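PDB 3R15: factor H binding protein from Treponema denticola, which probably binds the complement regulator factor H at the surface of this oral spirochaete. Local coordinates for residues A[23-28]-A[52-57]. Numbering follows the deposited sequence.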
ATOM      1  N   LYS A  23     -11.878   0.157   2.727  1.00 17.43           N
ATOM      2  CA  LYS A  23     -11.090   1.036   3.589  1.00 21.04           C
ATOM      3  C   LYS A  23     -10.377   0.279   4.700  1.00 20.30           C
ATOM      4  O   LYS A  23      -9.254   0.627   5.075  1.00 18.30           O
ATOM      5  CB  LYS A  23     -11.981   2.143   4.170  1.00 20.07           C
ATOM      6  CG  LYS A  23     -11.217   3.215   4.949  1.00 26.98           C
ATOM      7  N   ALA A  24     -11.028  -0.747   5.239  1.00 18.37           N
ATOM      8  CA  ALA A  24     -10.437  -1.541   6.310  1.00 17.80           C
ATOM      9  C   ALA A  24      -9.228  -2.304   5.791  1.00 17.59           C
ATOM     10  O   ALA A  24      -8.190  -2.383   6.454  1.00 19.17           O
ATOM     11  CB  ALA A  24     -11.468  -2.502   6.900  1.00 20.18           C
ATOM     12  N   HIS A  25      -9.373  -2.865   4.599  1.00 18.27           N
ATOM     13  CA  HIS A  25      -8.290  -3.619   3.985  1.00 17.31           C
ATOM     14  C   HIS A  25      -7.116  -2.707   3.668  1.00 17.51           C
ATOM     15  O   HIS A  25      -5.968  -3.059   3.935  1.00 16.16           O
ATOM     16  CB  HIS A  25      -8.775  -4.316   2.719  1.00 17.88           C
ATOM     17  CG  HIS A  25      -7.742  -5.186   2.075  1.00 18.58           C
ATOM     18  ND1 HIS A  25      -7.000  -4.779   0.988  1.00 20.34           N
ATOM     19  CD2 HIS A  25      -7.341  -6.449   2.353  1.00 17.60           C
ATOM     20  CE1 HIS A  25      -6.178  -5.751   0.629  1.00 19.01           C
ATOM     21  NE2 HIS A  25      -6.371  -6.778   1.436  1.00 20.12           N
ATOM     22  N   TYR A  26      -7.423  -1.532   3.122  1.00 17.48           N
ATOM     23  CA  TYR A  26      -6.410  -0.561   2.735  1.00 18.01           C
ATOM     24  C   TYR A  26      -5.669  -0.039   3.959  1.00 18.06           C
ATOM     25  O   TYR A  26      -4.441   0.023   3.974  1.00 16.21           O
ATOM     26  CB  TYR A  26      -7.041   0.590   1.952  1.00 16.99           C
ATOM     27  CG  TYR A  26      -6.098   1.734   1.686  1.00 18.48           C
ATOM     28  CD1 TYR A  26      -5.098   1.625   0.729  1.00 17.22           C
ATOM     29  CD2 TYR A  26      -6.198   2.924   2.399  1.00 18.72           C
ATOM     30  CE1 TYR A  26      -4.223   2.672   0.490  1.00 17.95           C
ATOM     31  CE2 TYR A  26      -5.338   3.978   2.166  1.00 20.10           C
ATOM     32  CZ  TYR A  26      -4.350   3.849   1.214  1.00 19.28           C
ATOM     33  OH  TYR A  26      -3.493   4.893   0.985  1.00 18.93           O
ATOM     34  N   GLU A  27      -6.412   0.313   5.003  1.00 18.16           N
ATOM     35  CA  GLU A  27      -5.762   0.804   6.215  1.00 19.95           C
ATOM     36  C   GLU A  27      -4.933  -0.270   6.921  1.00 18.80           C
ATOM     37  O   GLU A  27      -3.870   0.022   7.477  1.00 21.47           O
ATOM     38  CB  GLU A  27      -6.798   1.418   7.150  1.00 20.17           C
ATOM     39  CG  GLU A  27      -7.159   2.804   6.733  1.00 24.42           C
ATOM     40  CD  GLU A  27      -5.939   3.722   6.757  1.00 33.29           C
ATOM     41  OE1 GLU A  27      -5.159   3.655   7.740  1.00 35.98           O
ATOM     42  OE2 GLU A  27      -5.746   4.497   5.796  1.00 31.96           O
ATOM     43  N   LYS A  28      -5.406  -1.513   6.883  1.00 20.33           N
ATOM     44  CA  LYS A  28      -4.646  -2.628   7.434  1.00 22.54           C
ATOM     45  C   LYS A  28      -3.313  -2.746   6.690  1.00 20.13           C
ATOM     46  O   LYS A  28      -2.273  -2.992   7.293  1.00 20.57           O
ATOM     47  CB  LYS A  28      -5.444  -3.925   7.329  1.00 21.74           C
ATOM     48  CG  LYS A  28      -4.684  -5.175   7.732  1.00 26.06           C
ATOM     49  N   ALA A  52       1.784  -6.577  -6.059  1.00 15.26           N
ATOM     50  CA  ALA A  52       1.062  -7.693  -6.666  1.00 17.35           C
ATOM     51  C   ALA A  52       0.323  -8.511  -5.603  1.00 16.43           C
ATOM     52  O   ALA A  52      -0.826  -8.935  -5.796  1.00 17.74           O
ATOM     53  CB  ALA A  52       2.015  -8.578  -7.448  1.00 16.29           C
ATOM     54  N   GLU A  53       0.993  -8.723  -4.480  1.00 15.76           N
ATOM     55  CA  GLU A  53       0.421  -9.478  -3.377  1.00 16.15           C
ATOM     56  C   GLU A  53      -0.830  -8.779  -2.848  1.00 17.35           C
ATOM     57  O   GLU A  53      -1.918  -9.368  -2.786  1.00 17.39           O
ATOM     58  CB  GLU A  53       1.471  -9.615  -2.261  1.00 15.09           C
ATOM     59  CG  GLU A  53       0.938 -10.235  -0.990  1.00 19.65           C
ATOM     60  CD  GLU A  53       1.967 -10.241   0.123  1.00 20.59           C
ATOM     61  OE1 GLU A  53       3.118  -9.807  -0.112  1.00 19.86           O
ATOM     62  OE2 GLU A  53       1.616 -10.680   1.238  1.00 22.06           O
ATOM     63  N   ILE A  54      -0.684  -7.517  -2.464  1.00 15.22           N
ATOM     64  CA  ILE A  54      -1.828  -6.780  -1.906  1.00 14.10           C
ATOM     65  C   ILE A  54      -2.942  -6.519  -2.944  1.00 15.83           C
ATOM     66  O   ILE A  54      -4.122  -6.565  -2.612  1.00 17.09           O
ATOM     67  CB  ILE A  54      -1.393  -5.479  -1.180  1.00 17.98           C
ATOM     68  CG1 ILE A  54      -2.498  -4.990  -0.242  1.00 19.53           C
ATOM     69  CG2 ILE A  54      -1.047  -4.380  -2.168  1.00 18.34           C
ATOM     70  CD1 ILE A  54      -2.678  -5.865   1.002  1.00 22.61           C
ATOM     71  N   ASN A  55      -2.579  -6.273  -4.201  1.00 14.44           N
ATOM     72  CA  ASN A  55      -3.604  -6.052  -5.216  1.00 14.66           C
ATOM     73  C   ASN A  55      -4.360  -7.301  -5.622  1.00 14.82           C
ATOM     74  O   ASN A  55      -5.517  -7.222  -6.037  1.00 15.33           O
ATOM     75  CB  ASN A  55      -3.019  -5.346  -6.433  1.00 12.18           C
ATOM     76  CG  ASN A  55      -2.949  -3.864  -6.235  1.00 16.37           C
ATOM     77  OD1 ASN A  55      -3.812  -3.279  -5.580  1.00 16.18           O
ATOM     78  ND2 ASN A  55      -1.936  -3.240  -6.801  1.00 16.60           N
ATOM     79  N   THR A  56      -3.720  -8.453  -5.497  1.00 15.80           N
ATOM     80  CA  THR A  56      -4.427  -9.714  -5.731  1.00 15.79           C
ATOM     81  C   THR A  56      -5.525  -9.874  -4.682  1.00 16.83           C
ATOM     82  O   THR A  56      -6.653 -10.266  -4.999  1.00 18.29           O
ATOM     83  CB  THR A  56      -3.461 -10.898  -5.699  1.00 16.60           C
ATOM     84  OG1 THR A  56      -2.522 -10.751  -6.772  1.00 17.03           O
ATOM     85  CG2 THR A  56      -4.227 -12.240  -5.871  1.00 17.68           C
ATOM     86  N   GLU A  57      -5.204  -9.540  -3.433  1.00 16.56           N
ATOM     87  CA  GLU A  57      -6.214  -9.527  -2.367  1.00 17.27           C
ATOM     88  C   GLU A  57      -7.274  -8.444  -2.592  1.00 19.43           C
ATOM     89  O   GLU A  57      -8.476  -8.691  -2.456  1.00 20.36           O
ATOM     90  CB  GLU A  57      -5.570  -9.301  -0.993  1.00 18.96           C
ATOM     91  CG  GLU A  57      -4.710 -10.434  -0.465  1.00 21.69           C
ATOM     92  CD  GLU A  57      -4.184 -10.132   0.935  1.00 26.23           C
ATOM     93  OE1 GLU A  57      -4.777  -9.274   1.623  1.00 23.07           O
ATOM     94  OE2 GLU A  57      -3.178 -10.745   1.354  1.00 25.33           O
TER
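His25 reaches from helix 20-36 to Glu57 and Ile54 of helix 44-59, joining the two arms of a helical hairpin. Its CG lies anti to the backbone N (chi1 -176°), which carries the imidazole out across the groove between the helices. There NE2 donates to Glu57 OE1 over 3.0 Å, with an almost straight N-H...O angle of 169°. The oxygen sits at the ring edge, close to the imidazole plane, yet it is met on its anti side, and the carboxylate is turned 64° from the ring. Glu57 also contributes carbon: its CB comes within 3.6 Å of His25 NE2, while the extended chain beyond CG takes the acid out to the bond. On the other nitrogen, ND1 is hydrogen-bonded to Tyr63 OH, so both imidazole nitrogens are engaged and the rotation of the ring is fixed. The carboxylate could favour a protonated ring. Obliquely to this ring, Ile54 CD1 lies 3.5 Å from His25 CE1. Next along the first helix, Glu27 forms a salt bridge with Arg84 of helix 80-86, whereas Tyr26, which leaves the groove, ties the helix to the two-stranded sheet: its side chain packs on Tyr63 and Ile65 of strand 63-67, and its OH is hydrogen-bonded to the backbone O of Phe87 in strand 87-91.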